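Local coordinates for erythromycin C-12 hydroxylase (Saccharopolyspora erythraea, PDB 2JJN), which hydroxylates the macrolactone ring of erythromycin D at C-12, giving erythromycin C, as a heme-dependent cytochrome P450 monooxygenase of antibiotic biosynthesis, at residues R385-E390 with G395-P400; I244-L249 with R360-V365. The protein carries 2 engineered substitutions. All blocks are in the same frame, centred on the assembly; numbering follows the deposited sequence.

Contact 1 of 2, residues R385-E390 with G395-P400; sequences RLRHFE and GTRHLP. With SO4 (sulfate ion), chain C.
R397 N donates to R387 O over 2.8 Å, an almost straight bond (173° at the hydrogen), and F389 N answers with a 3.0 Å bond to G395 O. Between these two links H388 and T396 face each other as a non-hydrogen-bonded antiparallel pair, a single beta bridge in an otherwise irregular turn-back of the chain. Two waters extend the pairing. One accepts from R387 N and donates to H398 O, which also receives T396 OG1 at 2.9 Å; the other joins G395 N to F389 O. The first torsion of T396 (63°) lets its hydroxyl reach H398 O while CG2 goes to the H388 ring, 3.7 Å from the ring centroid and only 4° off the normal. At the edge of that imidazole NE2 donates to sulfate O2 over 2.7 Å. L386 N holds a second sulfate oxygen, O1, and NE and NH2 of R385 converge on O3; R381 also binds the anion, probably from the crystallisation liquor. The R387 guanidinium, in one of its two conformers, meets H398 CD2 edge-on with NH2 (3.2 Å), the planes nearly perpendicular, while NH1 is salt-bridged to E384. R397 CG lies over the F389 ring, 3.7 Å from its centroid and displaced toward the rim, with helix 165-171 against the same phenyl group. L386 passes obliquely over L399, CD1 to CD1 at 3.7 Å, and its CD2 touches CD of P400. D134, ending strand 132-134, accepts hydrogen bonds from H398 ND1 and the amide of L399. Backbone and water bonds therefore set the pairing and CH-pi contacts cover it, while the sulfate would be expected to favour a protonated H388, an effect the neighbouring arginines would offset.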
ATOM      1  N   ARG A 385      -5.834 -10.389 -21.624  1.00 29.84           N
ATOM      2  CA  ARG A 385      -4.976  -9.377 -21.043  1.00 28.96           C
ATOM      3  C   ARG A 385      -5.308  -9.239 -19.577  1.00 27.11           C
ATOM      4  O   ARG A 385      -6.360  -9.695 -19.107  1.00 27.04           O
ATOM      5  CB  ARG A 385      -5.136  -8.043 -21.772  1.00 28.96           C
ATOM      6  CG  ARG A 385      -4.800  -8.171 -23.244  1.00 32.05           C
ATOM      7  CD  ARG A 385      -4.169  -6.919 -23.798  1.00 38.76           C
ATOM      8  NE  ARG A 385      -2.840  -6.661 -23.239  1.00 43.04           N
ATOM      9  CZ  ARG A 385      -1.710  -7.227 -23.671  1.00 44.08           C
ATOM     10  NH1 ARG A 385      -1.726  -8.124 -24.656  1.00 43.86           N
ATOM     11  NH2 ARG A 385      -0.555  -6.907 -23.097  1.00 45.22           N
ATOM     12  N   LEU A 386      -4.404  -8.623 -18.826  1.00 25.28           N
ATOM     13  CA  LEU A 386      -4.593  -8.567 -17.387  1.00 23.35           C
ATOM     14  C   LEU A 386      -5.749  -7.691 -16.998  1.00 22.02           C
ATOM     15  O   LEU A 386      -6.058  -6.714 -17.695  1.00 22.92           O
ATOM     16  CB  LEU A 386      -3.318  -8.067 -16.722  1.00 23.00           C
ATOM     17  CG  LEU A 386      -2.110  -8.974 -16.941  1.00 22.63           C
ATOM     18  CD1 LEU A 386      -0.860  -8.255 -16.457  1.00 21.11           C
ATOM     19  CD2 LEU A 386      -2.272 -10.242 -16.162  1.00 23.79           C
ATOM     20  N   ARG A 387      -6.351  -8.030 -15.862  1.00 20.36           N
ATOM     21  CA  ARG A 387      -7.400  -7.244 -15.272  1.00 19.92           C
ATOM     22  C   ARG A 387      -6.767  -6.280 -14.259  1.00 18.60           C
ATOM     23  O   ARG A 387      -6.484  -6.647 -13.138  1.00 19.70           O
ATOM     24  CB  ARG A 387      -8.407  -8.131 -14.554  1.00 21.78           C
ATOM     25  CG  ARG A 387      -9.571  -8.625 -15.415  0.50 25.15           C
ATOM     26  CD  ARG A 387      -9.458 -10.093 -15.763  0.50 29.63           C
ATOM     27  NE  ARG A 387      -9.338 -10.963 -14.593  0.50 30.55           N
ATOM     28  CZ  ARG A 387      -9.705 -12.241 -14.573  0.50 32.57           C
ATOM     29  NH1 ARG A 387     -10.235 -12.803 -15.657  0.50 34.63           N
ATOM     30  NH2 ARG A 387      -9.553 -12.959 -13.470  0.50 32.02           N
ATOM     31  N   HIS A 388      -6.558  -5.050 -14.693  1.00 17.74           N
ATOM     32  CA  HIS A 388      -5.988  -4.012 -13.821  1.00 16.73           C
ATOM     33  C   HIS A 388      -7.037  -3.460 -12.894  1.00 17.81           C
ATOM     34  O   HIS A 388      -8.240  -3.377 -13.260  1.00 19.32           O
ATOM     35  CB  HIS A 388      -5.465  -2.859 -14.677  1.00 15.74           C
ATOM     36  CG  HIS A 388      -4.215  -3.174 -15.406  1.00 18.55           C
ATOM     37  ND1 HIS A 388      -3.042  -2.486 -15.187  1.00 18.97           N
ATOM     38  CD2 HIS A 388      -3.940  -4.103 -16.350  1.00 17.63           C
ATOM     39  CE1 HIS A 388      -2.104  -2.958 -15.986  1.00 21.91           C
ATOM     40  NE2 HIS A 388      -2.620  -3.944 -16.697  1.00 20.76           N
ATOM     41  N   PHE A 389      -6.621  -3.088 -11.679  1.00 16.50           N
ATOM     42  CA  PHE A 389      -7.483  -2.236 -10.855  1.00 17.03           C
ATOM     43  C   PHE A 389      -7.719  -0.917 -11.608  1.00 16.51           C
ATOM     44  O   PHE A 389      -6.809  -0.358 -12.261  1.00 17.16           O
ATOM     45  CB  PHE A 389      -6.839  -1.965  -9.494  1.00 16.68           C
ATOM     46  CG  PHE A 389      -6.816  -3.162  -8.601  1.00 16.04           C
ATOM     47  CD1 PHE A 389      -7.959  -3.577  -7.934  1.00 18.11           C
ATOM     48  CD2 PHE A 389      -5.669  -3.922  -8.448  1.00 13.07           C
ATOM     49  CE1 PHE A 389      -7.934  -4.688  -7.127  1.00 15.90           C
ATOM     50  CE2 PHE A 389      -5.637  -5.061  -7.619  1.00 17.10           C
ATOM     51  CZ  PHE A 389      -6.818  -5.459  -6.984  1.00 17.68           C
ATOM     52  N   GLU A 390      -8.949  -0.426 -11.577  1.00 19.04           N
ATOM     53  CA  GLU A 390      -9.239   0.816 -12.258  1.00 20.03           C
ATOM     54  C   GLU A 390      -9.152   2.011 -11.328  1.00 20.29           C
ATOM     55  O   GLU A 390      -9.087   3.157 -11.775  1.00 20.43           O
ATOM     56  CB  GLU A 390     -10.650   0.784 -12.832  1.00 23.09           C
ATOM     57  CG  GLU A 390     -10.973  -0.499 -13.575  0.50 23.66           C
ATOM     58  CD  GLU A 390     -11.759  -0.275 -14.848  0.50 27.79           C
ATOM     59  OE1 GLU A 390     -12.605   0.650 -14.893  0.50 29.32           O
ATOM     60  OE2 GLU A 390     -11.518  -1.032 -15.808  0.50 28.98           O
ATOM     61  N   GLY A 395      -2.051  -1.680 -10.053  1.00 10.95           N
ATOM     62  CA  GLY A 395      -1.738  -3.105  -9.979  1.00 10.58           C
ATOM     63  C   GLY A 395      -2.762  -3.912 -10.746  1.00 11.79           C
ATOM     64  O   GLY A 395      -3.652  -3.353 -11.395  1.00 11.82           O
ATOM     65  N   THR A 396      -2.606  -5.231 -10.648  1.00 11.60           N
ATOM     66  CA  THR A 396      -3.569  -6.093 -11.321  1.00 12.05           C
ATOM     67  C   THR A 396      -4.249  -7.008 -10.323  1.00 12.96           C
ATOM     68  O   THR A 396      -3.662  -7.436  -9.328  1.00 13.84           O
ATOM     69  CB  THR A 396      -2.919  -6.890 -12.441  1.00 13.65           C
ATOM     70  OG1 THR A 396      -1.933  -7.759 -11.903  1.00 13.66           O
ATOM     71  CG2 THR A 396      -2.265  -5.934 -13.475  1.00 12.54           C
ATOM     72  N   ARG A 397      -5.499  -7.349 -10.640  1.00 12.49           N
ATOM     73  CA  ARG A 397      -6.299  -8.172  -9.746  1.00 14.56           C
ATOM     74  C   ARG A 397      -5.840  -9.637  -9.689  1.00 12.50           C
ATOM     75  O   ARG A 397      -5.957 -10.295  -8.669  1.00 13.80           O
ATOM     76  CB  ARG A 397      -7.759  -8.146 -10.191  1.00 15.93           C
ATOM     77  CG  ARG A 397      -8.354  -6.746 -10.062  1.00 19.83           C
ATOM     78  CD  ARG A 397      -9.522  -6.481 -11.026  1.00 27.59           C
ATOM     79  NE  ARG A 397     -10.583  -7.458 -10.835  1.00 29.00           N
ATOM     80  CZ  ARG A 397     -11.613  -7.618 -11.668  1.00 31.97           C
ATOM     81  NH1 ARG A 397     -11.738  -6.855 -12.745  1.00 33.37           N
ATOM     82  NH2 ARG A 397     -12.525  -8.546 -11.407  1.00 35.30           N
ATOM     83  N   HIS A 398      -5.330 -10.089 -10.830  1.00 13.35           N
ATOM     84  CA  HIS A 398      -4.725 -11.394 -10.954  1.00 13.67           C
ATOM     85  C   HIS A 398      -3.482 -11.286 -11.770  1.00 12.84           C
ATOM     86  O   HIS A 398      -3.293 -10.293 -12.480  1.00 14.03           O
ATOM     87  CB  HIS A 398      -5.728 -12.333 -11.615  1.00 14.99           C
ATOM     88  CG  HIS A 398      -6.902 -12.578 -10.729  1.00 17.06           C
ATOM     89  ND1 HIS A 398      -6.813 -13.391  -9.622  1.00 18.10           N
ATOM     90  CD2 HIS A 398      -8.137 -12.019 -10.700  1.00 16.39           C
ATOM     91  CE1 HIS A 398      -7.956 -13.347  -8.953  1.00 21.71           C
ATOM     92  NE2 HIS A 398      -8.788 -12.546  -9.603  1.00 20.18           N
ATOM     93  N   LEU A 399      -2.636 -12.292 -11.702  1.00 12.36           N
ATOM     94  CA  LEU A 399      -1.430 -12.280 -12.523  1.00 11.61           C
ATOM     95  C   LEU A 399      -1.096 -13.737 -12.885  1.00 12.09           C
ATOM     96  O   LEU A 399      -0.298 -14.406 -12.239  1.00 10.24           O
ATOM     97  CB  LEU A 399      -0.246 -11.645 -11.728  1.00 11.65           C
ATOM     98  CG  LEU A 399       0.902 -11.312 -12.695  1.00 12.05           C
ATOM     99  CD1 LEU A 399       0.602 -10.039 -13.523  1.00 11.75           C
ATOM    100  CD2 LEU A 399       2.260 -11.142 -11.945  1.00 13.02           C
ATOM    101  N   PRO A 400      -1.742 -14.252 -13.933  1.00 12.10           N
ATOM    102  CA  PRO A 400      -1.391 -15.577 -14.404  1.00 11.57           C
ATOM    103  C   PRO A 400       0.049 -15.564 -14.831  1.00 10.88           C
ATOM    104  O   PRO A 400       0.496 -14.653 -15.556  1.00 11.59           O
ATOM    105  CB  PRO A 400      -2.319 -15.766 -15.624  1.00 13.12           C
ATOM    106  CG  PRO A 400      -3.409 -14.733 -15.449  1.00 16.39           C
ATOM    107  CD  PRO A 400      -2.797 -13.587 -14.716  1.00 14.10           C
TER
HETATM  108  S   SO4 C 413      -1.596  -5.983 -19.902  0.80 28.99           S
HETATM  109  O1  SO4 C 413      -2.040  -7.339 -20.176  0.80 29.80           O
HETATM  110  O2  SO4 C 413      -2.569  -5.356 -19.035  0.80 31.96           O
HETATM  111  O3  SO4 C 413      -1.486  -5.227 -21.146  0.80 32.48           O
HETATM  112  O4  SO4 C 413      -0.262  -5.969 -19.289  0.80 33.80           O
HETATM  113  O   HOH W   1      -5.508 -10.206 -14.245  1.00 26.25           O
HETATM  114  O   HOH W   2      -4.325  -0.209 -11.228  1.00 13.73           O

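Contact 2 of 2, residues I244-L249 with R360-V365; sequences ITTTVL and RLENRV. With HEM (protoporphyrin IX containing Fe), chain B.
T246 and N363 meet although each spends its polar end on its own helix: T246 OG1 bonds to G242 O and N363 ND2 to A359 O, both one turn back. What faces across is therefore the threonine methyl. T246 CG2 to N363 ND2, at 3.0 Å, is short and doubtful, as T246 has two conformers; the methyl also meets E362 OE2 at 3.6 Å, that side chain crossing at about a right angle. With CG anti to its backbone nitrogen (chi1 -179°), L249 reaches the same amide one turn later, its CD2 3.6 Å from N363 ND2. The segments belong to the I-helix (228-259) and L-helix (356-374) of the P450 fold, the latter following the heme-ligating C353; the axes of the two short segments approach to 10.2 Å and cross at -29°. The rim of the cofactor flanks the contact: L249 CD2 touches the vinyl carbon HEM CBB at 3.6 Å, and V281 and L282 pack on this leucine. T245 probably is the counterpart of the conserved I-helix threonine; it lies against pyrrole B on the distal side, where a water ligates the heme iron at 2.2 Å, and its hydroxyl bonds to A241 O.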
ATOM      1  N   ILE A 244      -3.384  -5.171   1.127  1.00 29.01           N
ATOM      2  CA  ILE A 244      -3.566  -4.617  -0.206  1.00 28.93           C
ATOM      3  C   ILE A 244      -2.193  -4.379  -0.867  1.00 28.17           C
ATOM      4  O   ILE A 244      -1.911  -4.816  -2.022  1.00 25.76           O
ATOM      5  CB  ILE A 244      -4.343  -3.257  -0.130  1.00 29.54           C
ATOM      6  CG1 ILE A 244      -4.403  -2.563  -1.486  0.60 31.04           C
ATOM      7  CG2 ILE A 244      -3.649  -2.283   0.790  0.60 31.43           C
ATOM      8  CD1 ILE A 244      -4.688  -3.469  -2.596  0.60 33.68           C
ATOM      9  N   THR A 245      -1.338  -3.683  -0.142  1.00 28.07           N
ATOM     10  CA  THR A 245      -0.145  -3.085  -0.757  1.00 28.05           C
ATOM     11  C   THR A 245       0.856  -4.168  -1.046  1.00 27.82           C
ATOM     12  O   THR A 245       1.489  -4.181  -2.096  1.00 25.94           O
ATOM     13  CB  THR A 245       0.539  -2.114   0.216  1.00 29.36           C
ATOM     14  OG1 THR A 245       0.772  -2.797   1.455  1.00 31.58           O
ATOM     15  CG2 THR A 245      -0.287  -0.878   0.420  1.00 30.35           C
ATOM     16  N   THR A 246       1.027  -5.086  -0.126  1.00 27.64           N
ATOM     17  CA  THR A 246       2.039  -6.093  -0.330  1.00 27.45           C
ATOM     18  C   THR A 246       1.615  -7.022  -1.457  1.00 26.41           C
ATOM     19  O   THR A 246       2.424  -7.353  -2.347  1.00 28.65           O
ATOM     20  CB  THR A 246       2.455  -6.756   1.035  1.00 28.72           C
ATOM     21  OG1 THR A 246       2.406  -5.764   2.107  0.60 28.02           O
ATOM     22  CG2 THR A 246       3.778  -7.385   0.998  0.60 26.71           C
ATOM     23  N   THR A 247       0.311  -7.330  -1.542  1.00 24.75           N
ATOM     24  CA  THR A 247      -0.232  -8.106  -2.666  1.00 22.89           C
ATOM     25  C   THR A 247      -0.018  -7.400  -4.039  1.00 23.48           C
ATOM     26  O   THR A 247       0.498  -8.006  -4.970  1.00 24.72           O
ATOM     27  CB  THR A 247      -1.714  -8.356  -2.461  1.00 25.03           C
ATOM     28  OG1 THR A 247      -1.861  -9.123  -1.253  1.00 25.58           O
ATOM     29  CG2 THR A 247      -2.392  -9.106  -3.667  1.00 24.21           C
ATOM     30  N   VAL A 248      -0.383  -6.133  -4.129  1.00 20.28           N
ATOM     31  CA  VAL A 248      -0.142  -5.342  -5.343  1.00 19.04           C
ATOM     32  C   VAL A 248       1.359  -5.219  -5.669  1.00 17.69           C
ATOM     33  O   VAL A 248       1.750  -5.314  -6.845  1.00 18.36           O
ATOM     34  CB  VAL A 248      -0.795  -3.949  -5.129  1.00 18.99           C
ATOM     35  CG1 VAL A 248      -0.367  -3.003  -6.223  1.00 19.86           C
ATOM     36  CG2 VAL A 248      -2.372  -4.134  -5.065  1.00 20.89           C
ATOM     37  N   LEU A 249       2.193  -4.977  -4.666  1.00 18.43           N
ATOM     38  CA  LEU A 249       3.627  -4.807  -4.947  1.00 17.76           C
ATOM     39  C   LEU A 249       4.228  -6.072  -5.530  1.00 18.03           C
ATOM     40  O   LEU A 249       4.975  -6.001  -6.515  1.00 17.41           O
ATOM     41  CB  LEU A 249       4.391  -4.403  -3.705  1.00 18.31           C
ATOM     42  CG  LEU A 249       5.888  -4.189  -3.943  1.00 18.24           C
ATOM     43  CD1 LEU A 249       6.119  -3.132  -4.985  1.00 20.59           C
ATOM     44  CD2 LEU A 249       6.603  -3.770  -2.637  1.00 20.92           C
ATOM     45  N   ARG A 360       8.964  -4.529   3.018  1.00 20.75           N
ATOM     46  CA  ARG A 360      10.245  -4.815   2.383  1.00 19.75           C
ATOM     47  C   ARG A 360      10.659  -6.259   2.642  1.00 19.72           C
ATOM     48  O   ARG A 360      11.261  -6.886   1.738  1.00 20.80           O
ATOM     49  CB  ARG A 360      11.342  -3.854   2.865  1.00 20.33           C
ATOM     50  CG  ARG A 360      11.156  -2.473   2.230  1.00 19.50           C
ATOM     51  CD  ARG A 360      12.076  -1.456   2.928  1.00 23.03           C
ATOM     52  NE  ARG A 360      12.086  -0.213   2.133  1.00 22.63           N
ATOM     53  CZ  ARG A 360      12.103   1.023   2.640  1.00 25.15           C
ATOM     54  NH1 ARG A 360      12.022   1.193   3.947  1.00 22.32           N
ATOM     55  NH2 ARG A 360      12.155   2.086   1.807  1.00 20.83           N
ATOM     56  N   LEU A 361      10.398  -6.745   3.854  1.00 19.62           N
ATOM     57  CA  LEU A 361      10.805  -8.123   4.218  1.00 19.73           C
ATOM     58  C   LEU A 361       9.949  -9.146   3.458  1.00 19.51           C
ATOM     59  O   LEU A 361      10.487 -10.119   2.872  1.00 19.23           O
ATOM     60  CB  LEU A 361      10.641  -8.289   5.733  1.00 19.61           C
ATOM     61  CG  LEU A 361      10.996  -9.682   6.247  1.00 19.98           C
ATOM     62  CD1 LEU A 361      12.453 -10.079   5.963  1.00 19.77           C
ATOM     63  CD2 LEU A 361      10.671  -9.736   7.766  1.00 20.37           C
ATOM     64  N   GLU A 362       8.657  -8.932   3.443  1.00 19.12           N
ATOM     65  CA  GLU A 362       7.798  -9.872   2.739  1.00 18.80           C
ATOM     66  C   GLU A 362       8.119  -9.952   1.248  1.00 18.94           C
ATOM     67  O   GLU A 362       8.176 -11.042   0.668  1.00 18.73           O
ATOM     68  CB  GLU A 362       6.336  -9.482   2.907  1.00 19.58           C
ATOM     69  CG  GLU A 362       5.869  -9.515   4.360  0.50 19.03           C
ATOM     70  CD  GLU A 362       4.356  -9.396   4.477  0.50 23.41           C
ATOM     71  OE1 GLU A 362       3.858  -8.770   5.437  0.50 21.07           O
ATOM     72  OE2 GLU A 362       3.641  -9.891   3.601  0.50 22.09           O
ATOM     73  N   ASN A 363       8.416  -8.805   0.644  1.00 18.07           N
ATOM     74  CA  ASN A 363       8.634  -8.837  -0.808  1.00 18.48           C
ATOM     75  C   ASN A 363      10.056  -9.319  -1.141  1.00 18.37           C
ATOM     76  O   ASN A 363      10.264  -9.981  -2.187  1.00 18.70           O
ATOM     77  CB  ASN A 363       8.303  -7.460  -1.410  1.00 18.67           C
ATOM     78  CG  ASN A 363       6.846  -7.301  -1.565  1.00 20.00           C
ATOM     79  OD1 ASN A 363       6.292  -7.752  -2.572  1.00 24.43           O
ATOM     80  ND2 ASN A 363       6.197  -6.727  -0.561  1.00 22.27           N
ATOM     81  N   ARG A 364      11.042  -9.070  -0.269  1.00 18.53           N
ATOM     82  CA  ARG A 364      12.371  -9.638  -0.463  1.00 19.22           C
ATOM     83  C   ARG A 364      12.258 -11.157  -0.438  1.00 18.97           C
ATOM     84  O   ARG A 364      12.766 -11.860  -1.330  1.00 19.36           O
ATOM     85  CB  ARG A 364      13.323  -9.189   0.657  1.00 18.69           C
ATOM     86  CG  ARG A 364      14.665  -9.920   0.542  1.00 20.36           C
ATOM     87  CD  ARG A 364      15.705  -9.344   1.528  1.00 23.88           C
ATOM     88  NE  ARG A 364      15.424  -9.588   2.946  1.00 24.13           N
ATOM     89  CZ  ARG A 364      15.771 -10.690   3.628  1.00 25.23           C
ATOM     90  NH1 ARG A 364      16.303 -11.754   3.012  1.00 26.76           N
ATOM     91  NH2 ARG A 364      15.610 -10.719   4.963  1.00 25.42           N
ATOM     92  N   VAL A 365      11.645 -11.656   0.625  1.00 19.08           N
ATOM     93  CA  VAL A 365      11.570 -13.105   0.792  1.00 18.74           C
ATOM     94  C   VAL A 365      10.784 -13.728  -0.353  1.00 19.35           C
ATOM     95  O   VAL A 365      11.192 -14.733  -0.930  1.00 19.54           O
ATOM     96  CB  VAL A 365      10.971 -13.479   2.162  1.00 19.43           C
ATOM     97  CG1 VAL A 365      10.755 -14.988   2.240  1.00 19.34           C
ATOM     98  CG2 VAL A 365      11.904 -13.043   3.289  1.00 21.08           C
TER
HETATM   99  CHA HEM B 412       1.043   4.563   5.912  1.00 12.24           C
HETATM  100  CHB HEM B 412       2.289   2.775   1.546  1.00 10.52           C
HETATM  101  CHC HEM B 412       2.808  -1.617   3.527  1.00 14.69           C
HETATM  102  CHD HEM B 412       0.798  -0.010   7.656  1.00 13.38           C
HETATM  103  C1A HEM B 412       1.407   4.430   4.587  1.00 11.79           C
HETATM  104  C2A HEM B 412       1.471   5.542   3.631  1.00 11.12           C
HETATM  105  C3A HEM B 412       1.796   5.051   2.432  1.00 10.18           C
HETATM  106  C4A HEM B 412       1.947   3.616   2.568  1.00 10.32           C
HETATM  107  CMA HEM B 412       1.952   5.835   1.110  1.00 10.50           C
HETATM  108  CAA HEM B 412       1.236   7.026   3.967  1.00 11.83           C
HETATM  109  CBA HEM B 412      -0.241   7.372   3.975  1.00 12.51           C
HETATM  110  CGA HEM B 412      -0.483   8.882   4.042  1.00 13.91           C
HETATM  111  O1A HEM B 412       0.503   9.669   4.102  1.00 13.54           O
HETATM  112  O2A HEM B 412      -1.696   9.261   4.083  1.00 12.07           O
HETATM  113  C1B HEM B 412       2.550   1.415   1.716  1.00 11.04           C
HETATM  114  C2B HEM B 412       3.063   0.538   0.694  1.00 11.14           C
HETATM  115  C3B HEM B 412       3.218  -0.688   1.246  1.00 12.51           C
HETATM  116  C4B HEM B 412       2.788  -0.567   2.634  1.00 12.70           C
HETATM  117  CMB HEM B 412       3.344   1.072  -0.727  1.00 12.64           C
HETATM  118  CAB HEM B 412       3.690  -2.023   0.638  1.00 14.56           C
HETATM  119  CBB HEM B 412       4.595  -2.025  -0.286  1.00 16.65           C
HETATM  120  C1C HEM B 412       2.308  -1.562   4.810  1.00 13.35           C
HETATM  121  C2C HEM B 412       2.255  -2.685   5.733  1.00 14.47           C
HETATM  122  C3C HEM B 412       1.696  -2.241   6.878  1.00 13.07           C
HETATM  123  C4C HEM B 412       1.395  -0.817   6.716  1.00 12.68           C
HETATM  124  CMC HEM B 412       2.780  -4.099   5.368  1.00 15.87           C
HETATM  125  CAC HEM B 412       1.359  -3.013   8.168  1.00 17.74           C
HETATM  126  CBC HEM B 412       2.154  -3.952   8.682  1.00 22.66           C
HETATM  127  C1D HEM B 412       0.677   1.339   7.515  1.00 11.76           C
HETATM  128  C2D HEM B 412       0.115   2.173   8.528  1.00 13.95           C
HETATM  129  C3D HEM B 412       0.207   3.571   8.009  1.00 12.38           C
HETATM  130  C4D HEM B 412       0.807   3.469   6.712  1.00 10.73           C
HETATM  131  CMD HEM B 412      -0.475   1.727   9.899  1.00 14.33           C
HETATM  132  CAD HEM B 412      -0.269   4.867   8.691  1.00 11.56           C
HETATM  133  CBD HEM B 412       0.870   5.530   9.488  1.00 11.86           C
HETATM  134  CGD HEM B 412       0.413   6.844  10.042  1.00 13.11           C
HETATM  135  O1D HEM B 412      -0.637   7.369   9.633  1.00 12.77           O
HETATM  136  O2D HEM B 412       1.129   7.371  10.919  1.00 12.70           O
HETATM  137  NA  HEM B 412       1.734   3.247   3.904  1.00 10.32           N
HETATM  138  NB  HEM B 412       2.340   0.714   2.900  1.00 10.64           N
HETATM  139  NC  HEM B 412       1.753  -0.470   5.450  1.00 10.67           N
HETATM  140  ND  HEM B 412       1.087   2.144   6.433  1.00 10.46           N
HETATM  141 FE   HEM B 412       1.881   1.444   4.699  1.00 12.77          FE
HETATM  142  O   HOH W   3      -0.183   1.125   3.957  1.00 27.42           O

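Overall arrangement
Helix 228-259 joins the two contacts, whose centres are 16 Å apart. Its segment 244-249 packs on helix 356-374 in contact 2, while V248, pointing the other way, touches G395 and F389 of contact 1 (G395 CA to V248 CG1, 4.0 Å). Two turns on, R255 touches L386, H388, T396 and L399. Helix 165-171 is a second shared neighbour, meeting F389 and I244. Along the chain contact 2 closes first; contact 1 follows in the loop between strands 378-379 and 400-402 of a three-stranded sheet. The turn it encloses probably corresponds to the C-terminal substrate-recognition loop of P450s, here braced against the heme-lining helix.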